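Long-range contact in esterase (Thermotoga maritima, PDB 3DOH), which probably hydrolyses carboxylic esters, as a thermostable alpha/beta-hydrolase that carries an additional immunoglobulin-like domain: residues Phe149-Leu162 with Lys242-Leu254. Sequence-based numbering, arbitrary orientation.
Sequences FKDPETGVEIPYRL and KPLLAVIKIIRKL. With SO4 (sulfate ion), chain G.
Asp151 OD1 is gripped by two donors that reach it from opposite faces of the carboxylate plane. Lys249 NZ makes a salt bridge to Asp151 OD1 at 2.6 Å, on the syn side, and Thr154 N donates to the same OD1 at 3.0 Å from well above the plane, forming an Asx motif. Lysine suits the helix position because its chain, extended beyond CG, passes Phe149 at about a right angle, Lys249 CB 3.7 Å from Phe149 CZ, and spans the distance to the hairpin turn. NZ also makes a weak bond to OD2, and the Glu153 carboxylate, beyond salt-bridge distance, is likely to attract it from afar. A leucine in place of Asp151 would probably leave the Lys249 ammonium without its salt-bridge mate and the turn without its Asx bond.

Next to this charged end the helix presents Ala246, small enough to let Ile158 CG1 come within 3.8 Å of Ala246 CB and the turn lie close to the helix backbone. Branched Ile250 serves both strands, whose flat rings offer it broad apolar faces. Phe149, its CG anti to the backbone N (chi1 160°), lays one ring face over Ile250 CG2, while Lys253 CE comes to the ring edge, 3.8 Å from Phe149 CD1. Ile250 CD1 sits over the face of Tyr160 in a CH-pi contact, 3.3 Å from the ring centroid. Beyond it Leu162 and Leu254 fill the buried far end with apolar branches.

Segment 242-254 crosses strand 157-162 at -60°; helix 242-257 thus covers one face of the hairpin of strands 144-150 and 157-163 at the edge of the mixed alpha/beta-hydrolase sheet, where Ile250 and Leu254 also touch Leu217 of the adjoining strand 215-219.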
ATOM      1  N   PHE A 149      55.162   4.662  -2.518  1.00 40.01           N
ATOM      2  CA  PHE A 149      56.318   4.590  -3.353  1.00 40.63           C
ATOM      3  C   PHE A 149      56.718   6.007  -3.615  1.00 43.35           C
ATOM      4  O   PHE A 149      55.851   6.868  -3.805  1.00 43.45           O
ATOM      5  CB  PHE A 149      55.956   3.864  -4.645  1.00 39.93           C
ATOM      6  CG  PHE A 149      56.900   4.107  -5.800  1.00 35.66           C
ATOM      7  CD1 PHE A 149      58.042   3.356  -5.941  1.00 32.75           C
ATOM      8  CD2 PHE A 149      56.607   5.065  -6.757  1.00 33.11           C
ATOM      9  CE1 PHE A 149      58.898   3.554  -7.014  1.00 32.53           C
ATOM     10  CE2 PHE A 149      57.447   5.274  -7.839  1.00 33.42           C
ATOM     11  CZ  PHE A 149      58.599   4.520  -7.960  1.00 35.98           C
ATOM     12  N   LYS A 150      58.025   6.272  -3.583  1.00 46.35           N
ATOM     13  CA  LYS A 150      58.536   7.604  -3.967  1.00 49.63           C
ATOM     14  C   LYS A 150      59.253   7.517  -5.324  1.00 50.71           C
ATOM     15  O   LYS A 150      60.296   6.876  -5.455  1.00 50.88           O
ATOM     16  CB  LYS A 150      59.382   8.283  -2.849  1.00 49.86           C
ATOM     17  CG  LYS A 150      60.338   7.371  -1.981  1.00 51.58           C
ATOM     18  CD  LYS A 150      61.419   8.212  -1.205  1.00 51.68           C
ATOM     19  CE  LYS A 150      62.070   7.463  -0.002  1.00 52.89           C
ATOM     20  NZ  LYS A 150      63.395   6.803  -0.300  1.00 54.18           N
ATOM     21  N   ASP A 151      58.639   8.118  -6.337  1.00 52.60           N
ATOM     22  CA  ASP A 151      59.143   8.091  -7.702  1.00 54.52           C
ATOM     23  C   ASP A 151      60.441   8.911  -7.752  1.00 55.95           C
ATOM     24  O   ASP A 151      60.400  10.120  -7.588  1.00 56.17           O
ATOM     25  CB  ASP A 151      58.051   8.666  -8.623  1.00 54.68           C
ATOM     26  CG  ASP A 151      58.472   8.754 -10.099  1.00 55.15           C
ATOM     27  OD1 ASP A 151      59.661   9.048 -10.378  1.00 55.48           O
ATOM     28  OD2 ASP A 151      57.592   8.551 -10.982  1.00 53.46           O
ATOM     29  N   PRO A 152      61.605   8.254  -7.967  1.00 57.40           N
ATOM     30  CA  PRO A 152      62.912   8.922  -7.760  1.00 58.27           C
ATOM     31  C   PRO A 152      63.293   9.898  -8.892  1.00 58.97           C
ATOM     32  O   PRO A 152      64.167  10.771  -8.696  1.00 58.78           O
ATOM     33  CB  PRO A 152      63.892   7.745  -7.720  1.00 57.95           C
ATOM     34  CG  PRO A 152      63.286   6.748  -8.641  1.00 57.37           C
ATOM     35  CD  PRO A 152      61.779   6.868  -8.450  1.00 57.57           C
ATOM     36  N   GLU A 153      62.646   9.705 -10.054  1.00 59.80           N
ATOM     37  CA  GLU A 153      62.731  10.594 -11.228  1.00 60.32           C
ATOM     38  C   GLU A 153      61.891  11.902 -11.074  1.00 60.34           C
ATOM     39  O   GLU A 153      62.308  12.948 -11.585  1.00 60.56           O
ATOM     40  CB  GLU A 153      62.355   9.844 -12.533  1.00 60.00           C
ATOM     41  CG  GLU A 153      62.499  10.710 -13.826  1.00 60.85           C
ATOM     42  CD  GLU A 153      62.137   9.999 -15.177  1.00 62.01           C
ATOM     43  OE1 GLU A 153      62.569   8.833 -15.422  1.00 63.11           O
ATOM     44  OE2 GLU A 153      61.439  10.647 -16.007  1.00 62.08           O
ATOM     45  N   THR A 154      60.737  11.845 -10.377  1.00 60.08           N
ATOM     46  CA  THR A 154      59.803  13.004 -10.277  1.00 59.29           C
ATOM     47  C   THR A 154      59.298  13.490  -8.902  1.00 58.18           C
ATOM     48  O   THR A 154      58.453  14.382  -8.876  1.00 58.82           O
ATOM     49  CB  THR A 154      58.506  12.838 -11.156  1.00 59.18           C
ATOM     50  OG1 THR A 154      57.541  12.039 -10.456  1.00 59.51           O
ATOM     51  CG2 THR A 154      58.791  12.248 -12.552  1.00 59.28           C
ATOM     52  N   GLY A 155      59.769  12.936  -7.782  1.00 56.66           N
ATOM     53  CA  GLY A 155      59.316  13.379  -6.446  1.00 54.82           C
ATOM     54  C   GLY A 155      57.930  12.904  -5.985  1.00 53.67           C
ATOM     55  O   GLY A 155      57.768  12.477  -4.834  1.00 52.88           O
ATOM     56  N   VAL A 156      56.959  13.004  -6.889  1.00 52.66           N
ATOM     57  CA  VAL A 156      55.622  12.475  -6.669  1.00 51.64           C
ATOM     58  C   VAL A 156      55.649  11.288  -5.723  1.00 50.30           C
ATOM     59  O   VAL A 156      56.393  10.328  -5.928  1.00 50.72           O
ATOM     60  CB  VAL A 156      54.959  12.051  -7.992  1.00 52.18           C
ATOM     61  CG1 VAL A 156      53.444  12.052  -7.850  1.00 51.89           C
ATOM     62  CG2 VAL A 156      55.395  12.969  -9.123  1.00 52.61           C
ATOM     63  N   GLU A 157      54.829  11.362  -4.683  1.00 48.02           N
ATOM     64  CA  GLU A 157      54.581  10.209  -3.814  1.00 46.06           C
ATOM     65  C   GLU A 157      53.219   9.513  -4.057  1.00 43.27           C
ATOM     66  O   GLU A 157      52.168  10.149  -4.110  1.00 42.95           O
ATOM     67  CB  GLU A 157      54.777  10.583  -2.342  1.00 46.89           C
ATOM     68  CG  GLU A 157      55.264   9.381  -1.507  1.00 51.86           C
ATOM     69  CD  GLU A 157      56.261   9.737  -0.393  1.00 58.47           C
ATOM     70  OE1 GLU A 157      55.925  10.595   0.485  1.00 60.20           O
ATOM     71  OE2 GLU A 157      57.374   9.126  -0.393  1.00 60.56           O
ATOM     72  N   ILE A 158      53.251   8.200  -4.232  1.00 39.94           N
ATOM     73  CA  ILE A 158      52.051   7.476  -4.597  1.00 37.06           C
ATOM     74  C   ILE A 158      51.771   6.396  -3.579  1.00 35.55           C
ATOM     75  O   ILE A 158      52.501   5.411  -3.491  1.00 34.75           O
ATOM     76  CB  ILE A 158      52.125   6.864  -6.050  1.00 37.20           C
ATOM     77  CG1 ILE A 158      52.162   7.960  -7.139  1.00 34.27           C
ATOM     78  CG2 ILE A 158      50.987   5.874  -6.283  1.00 35.90           C
ATOM     79  CD1 ILE A 158      50.886   8.684  -7.370  1.00 31.86           C
ATOM     80  N   PRO A 159      50.689   6.573  -2.807  1.00 34.58           N
ATOM     81  CA  PRO A 159      50.285   5.488  -1.918  1.00 34.00           C
ATOM     82  C   PRO A 159      49.632   4.354  -2.736  1.00 33.35           C
ATOM     83  O   PRO A 159      48.931   4.631  -3.753  1.00 33.30           O
ATOM     84  CB  PRO A 159      49.257   6.159  -0.983  1.00 33.52           C
ATOM     85  CG  PRO A 159      49.246   7.610  -1.343  1.00 32.97           C
ATOM     86  CD  PRO A 159      49.748   7.710  -2.736  1.00 34.16           C
ATOM     87  N   TYR A 160      49.873   3.107  -2.324  1.00 32.34           N
ATOM     88  CA  TYR A 160      49.209   1.974  -2.957  1.00 32.01           C
ATOM     89  C   TYR A 160      48.881   0.817  -2.035  1.00 31.20           C
ATOM     90  O   TYR A 160      49.450   0.667  -0.962  1.00 31.76           O
ATOM     91  CB  TYR A 160      49.986   1.503  -4.183  1.00 32.46           C
ATOM     92  CG  TYR A 160      51.313   0.830  -3.908  1.00 33.39           C
ATOM     93  CD1 TYR A 160      52.490   1.585  -3.666  1.00 32.30           C
ATOM     94  CD2 TYR A 160      51.414  -0.568  -3.920  1.00 32.97           C
ATOM     95  CE1 TYR A 160      53.726   0.954  -3.438  1.00 30.44           C
ATOM     96  CE2 TYR A 160      52.628  -1.210  -3.698  1.00 32.67           C
ATOM     97  CZ  TYR A 160      53.779  -0.443  -3.463  1.00 33.34           C
ATOM     98  OH  TYR A 160      54.964  -1.111  -3.245  1.00 34.94           O
ATOM     99  N   ARG A 161      47.908   0.031  -2.454  1.00 30.31           N
ATOM    100  CA  ARG A 161      47.461  -1.118  -1.694  1.00 29.02           C
ATOM    101  C   ARG A 161      47.719  -2.287  -2.599  1.00 27.85           C
ATOM    102  O   ARG A 161      47.394  -2.224  -3.782  1.00 27.99           O
ATOM    103  CB  ARG A 161      45.948  -1.056  -1.371  1.00 28.72           C
ATOM    104  CG  ARG A 161      45.430   0.127  -0.568  1.00 28.44           C
ATOM    105  CD  ARG A 161      45.929   0.202   0.864  1.00 30.11           C
ATOM    106  NE  ARG A 161      45.381  -0.817   1.748  1.00 33.80           N
ATOM    107  CZ  ARG A 161      44.719  -0.589   2.890  1.00 33.96           C
ATOM    108  NH1 ARG A 161      44.488   0.643   3.347  1.00 31.08           N
ATOM    109  NH2 ARG A 161      44.279  -1.628   3.587  1.00 34.21           N
ATOM    110  N   LEU A 162      48.271  -3.352  -2.041  1.00 26.99           N
ATOM    111  CA  LEU A 162      48.639  -4.537  -2.809  1.00 26.94           C
ATOM    112  C   LEU A 162      48.135  -5.793  -2.125  1.00 26.34           C
ATOM    113  O   LEU A 162      48.385  -5.970  -0.951  1.00 26.72           O
ATOM    114  CB  LEU A 162      50.162  -4.621  -2.916  1.00 27.04           C
ATOM    115  CG  LEU A 162      50.774  -5.916  -3.462  1.00 27.18           C
ATOM    116  CD1 LEU A 162      50.752  -5.928  -4.993  1.00 25.55           C
ATOM    117  CD2 LEU A 162      52.201  -6.051  -2.965  1.00 25.80           C
ATOM    118  N   LYS A 242      52.171  12.086 -14.378  1.00 41.81           N
ATOM    119  CA  LYS A 242      53.123  11.569 -13.387  1.00 40.29           C
ATOM    120  C   LYS A 242      52.555  10.408 -12.603  1.00 38.56           C
ATOM    121  O   LYS A 242      53.249   9.391 -12.447  1.00 39.34           O
ATOM    122  CB  LYS A 242      53.590  12.655 -12.415  1.00 40.42           C
ATOM    123  CG  LYS A 242      54.739  13.485 -12.911  1.00 40.89           C
ATOM    124  CD  LYS A 242      54.557  14.931 -12.470  1.00 43.23           C
ATOM    125  CE  LYS A 242      55.670  15.858 -12.971  1.00 45.34           C
ATOM    126  NZ  LYS A 242      56.001  15.659 -14.422  1.00 47.23           N
ATOM    127  N   PRO A 243      51.321  10.551 -12.077  1.00 36.53           N
ATOM    128  CA  PRO A 243      50.791   9.426 -11.339  1.00 34.95           C
ATOM    129  C   PRO A 243      50.765   8.114 -12.125  1.00 33.63           C
ATOM    130  O   PRO A 243      51.190   7.108 -11.598  1.00 33.88           O
ATOM    131  CB  PRO A 243      49.399   9.902 -10.951  1.00 35.16           C
ATOM    132  CG  PRO A 243      49.508  11.362 -10.841  1.00 35.12           C
ATOM    133  CD  PRO A 243      50.391  11.697 -12.027  1.00 36.71           C
ATOM    134  N   LEU A 244      50.333   8.113 -13.372  1.00 32.99           N
ATOM    135  CA  LEU A 244      50.360   6.894 -14.165  1.00 32.49           C
ATOM    136  C   LEU A 244      51.782   6.435 -14.298  1.00 32.65           C
ATOM    137  O   LEU A 244      52.066   5.267 -14.079  1.00 33.07           O
ATOM    138  CB  LEU A 244      49.797   7.115 -15.563  1.00 33.07           C
ATOM    139  CG  LEU A 244      49.077   6.012 -16.375  1.00 33.18           C
ATOM    140  CD1 LEU A 244      49.260   6.290 -17.866  1.00 31.51           C
ATOM    141  CD2 LEU A 244      49.494   4.581 -16.095  1.00 31.80           C
ATOM    142  N   LEU A 245      52.686   7.345 -14.657  1.00 32.35           N
ATOM    143  CA  LEU A 245      54.085   6.964 -14.854  1.00 31.72           C
ATOM    144  C   LEU A 245      54.650   6.350 -13.612  1.00 31.20           C
ATOM    145  O   LEU A 245      55.345   5.349 -13.655  1.00 31.69           O
ATOM    146  CB  LEU A 245      54.935   8.156 -15.260  1.00 31.76           C
ATOM    147  CG  LEU A 245      54.630   8.567 -16.692  1.00 32.08           C
ATOM    148  CD1 LEU A 245      55.294   9.911 -16.959  1.00 33.85           C
ATOM    149  CD2 LEU A 245      55.074   7.498 -17.664  1.00 28.11           C
ATOM    150  N   ALA A 246      54.333   6.938 -12.485  1.00 30.46           N
ATOM    151  CA  ALA A 246      54.765   6.359 -11.271  1.00 30.69           C
ATOM    152  C   ALA A 246      54.232   4.896 -11.212  1.00 31.48           C
ATOM    153  O   ALA A 246      55.045   3.972 -11.123  1.00 32.26           O
ATOM    154  CB  ALA A 246      54.319   7.219 -10.119  1.00 29.91           C
ATOM    155  N   VAL A 247      52.906   4.669 -11.334  1.00 31.67           N
ATOM    156  CA  VAL A 247      52.312   3.300 -11.333  1.00 31.27           C
ATOM    157  C   VAL A 247      53.128   2.270 -12.136  1.00 32.06           C
ATOM    158  O   VAL A 247      53.362   1.144 -11.697  1.00 31.50           O
ATOM    159  CB  VAL A 247      50.858   3.314 -11.861  1.00 31.73           C
ATOM    160  CG1 VAL A 247      50.291   1.901 -12.000  1.00 29.73           C
ATOM    161  CG2 VAL A 247      49.987   4.172 -10.979  1.00 29.99           C
ATOM    162  N   ILE A 248      53.585   2.654 -13.315  1.00 32.84           N
ATOM    163  CA  ILE A 248      54.429   1.729 -14.066  1.00 34.22           C
ATOM    164  C   ILE A 248      55.676   1.282 -13.289  1.00 35.02           C
ATOM    165  O   ILE A 248      55.954   0.087 -13.160  1.00 35.24           O
ATOM    166  CB  ILE A 248      54.813   2.298 -15.416  1.00 33.77           C
ATOM    167  CG1 ILE A 248      53.544   2.588 -16.206  1.00 34.44           C
ATOM    168  CG2 ILE A 248      55.706   1.325 -16.143  1.00 32.98           C
ATOM    169  CD1 ILE A 248      52.713   1.344 -16.508  1.00 32.46           C
ATOM    170  N   LYS A 249      56.399   2.257 -12.754  1.00 36.14           N
ATOM    171  CA  LYS A 249      57.617   1.990 -11.995  1.00 37.30           C
ATOM    172  C   LYS A 249      57.294   1.059 -10.863  1.00 37.20           C
ATOM    173  O   LYS A 249      58.072   0.203 -10.517  1.00 37.39           O
ATOM    174  CB  LYS A 249      58.216   3.295 -11.466  1.00 37.57           C
ATOM    175  CG  LYS A 249      58.812   4.168 -12.549  1.00 39.83           C
ATOM    176  CD  LYS A 249      59.077   5.555 -12.027  1.00 45.06           C
ATOM    177  CE  LYS A 249      59.551   6.459 -13.169  1.00 49.32           C
ATOM    178  NZ  LYS A 249      59.754   7.899 -12.738  1.00 50.58           N
ATOM    179  N   ILE A 250      56.103   1.197 -10.309  1.00 37.93           N
ATOM    180  CA  ILE A 250      55.732   0.328  -9.207  1.00 37.83           C
ATOM    181  C   ILE A 250      55.332  -1.094  -9.639  1.00 37.99           C
ATOM    182  O   ILE A 250      55.634  -2.059  -8.915  1.00 38.64           O
ATOM    183  CB  ILE A 250      54.852   1.065  -8.145  1.00 37.83           C
ATOM    184  CG1 ILE A 250      53.763   0.220  -7.553  1.00 36.13           C
ATOM    185  CG2 ILE A 250      54.209   2.362  -8.695  1.00 38.86           C
ATOM    186  CD1 ILE A 250      52.848   1.180  -6.833  1.00 36.84           C
ATOM    187  N   ILE A 251      54.747  -1.241 -10.834  1.00 37.45           N
ATOM    188  CA  ILE A 251      54.578  -2.580 -11.427  1.00 36.88           C
ATOM    189  C   ILE A 251      55.942  -3.282 -11.492  1.00 37.13           C
ATOM    190  O   ILE A 251      56.075  -4.466 -11.142  1.00 36.05           O
ATOM    191  CB  ILE A 251      53.832  -2.537 -12.804  1.00 36.95           C
ATOM    192  CG1 ILE A 251      52.328  -2.321 -12.568  1.00 36.09           C
ATOM    193  CG2 ILE A 251      54.025  -3.822 -13.610  1.00 35.67           C
ATOM    194  CD1 ILE A 251      51.600  -1.703 -13.740  1.00 35.06           C
ATOM    195  N   ARG A 252      56.967  -2.523 -11.886  1.00 38.02           N
ATOM    196  CA  ARG A 252      58.334  -3.079 -12.019  1.00 38.35           C
ATOM    197  C   ARG A 252      58.952  -3.415 -10.694  1.00 37.35           C
ATOM    198  O   ARG A 252      59.660  -4.404 -10.609  1.00 37.63           O
ATOM    199  CB  ARG A 252      59.259  -2.176 -12.819  1.00 38.30           C
ATOM    200  CG  ARG A 252      58.647  -1.804 -14.138  1.00 42.09           C
ATOM    201  CD  ARG A 252      59.682  -1.246 -15.120  1.00 48.49           C
ATOM    202  NE  ARG A 252      59.195  -1.400 -16.493  1.00 54.20           N
ATOM    203  CZ  ARG A 252      59.013  -0.390 -17.344  1.00 56.87           C
ATOM    204  NH1 ARG A 252      59.316   0.869 -16.965  1.00 58.47           N
ATOM    205  NH2 ARG A 252      58.544  -0.641 -18.574  1.00 54.47           N
ATOM    206  N   LYS A 253      58.675  -2.623  -9.663  1.00 36.74           N
ATOM    207  CA  LYS A 253      59.166  -2.953  -8.330  1.00 37.08           C
ATOM    208  C   LYS A 253      58.583  -4.326  -7.975  1.00 37.07           C
ATOM    209  O   LYS A 253      59.302  -5.251  -7.556  1.00 37.43           O
ATOM    210  CB  LYS A 253      58.782  -1.892  -7.286  1.00 36.36           C
ATOM    211  CG  LYS A 253      59.276  -2.259  -5.899  1.00 38.57           C
ATOM    212  CD  LYS A 253      58.795  -1.398  -4.663  1.00 38.40           C
ATOM    213  CE  LYS A 253      59.317   0.042  -4.653  1.00 38.98           C
ATOM    214  NZ  LYS A 253      60.801   0.154  -4.787  1.00 39.61           N
ATOM    215  N   LEU A 254      57.279  -4.459  -8.196  1.00 36.70           N
ATOM    216  CA  LEU A 254      56.532  -5.654  -7.841  1.00 36.43           C
ATOM    217  C   LEU A 254      57.089  -6.910  -8.516  1.00 36.55           C
ATOM    218  O   LEU A 254      57.253  -7.967  -7.868  1.00 36.94           O
ATOM    219  CB  LEU A 254      55.070  -5.451  -8.225  1.00 36.07           C
ATOM    220  CG  LEU A 254      54.028  -4.983  -7.204  1.00 35.85           C
ATOM    221  CD1 LEU A 254      54.567  -4.435  -5.871  1.00 31.29           C
ATOM    222  CD2 LEU A 254      53.113  -4.020  -7.884  1.00 34.71           C
TER
HETATM  223  S   SO4 G 404      43.022  -1.651   6.983  1.00 49.65           S
HETATM  224  O1  SO4 G 404      42.979  -0.377   6.266  1.00 50.49           O
HETATM  225  O2  SO4 G 404      43.350  -1.339   8.379  1.00 50.93           O
HETATM  226  O3  SO4 G 404      44.024  -2.555   6.403  1.00 48.32           O
HETATM  227  O4  SO4 G 404      41.707  -2.302   6.920  1.00 50.16           O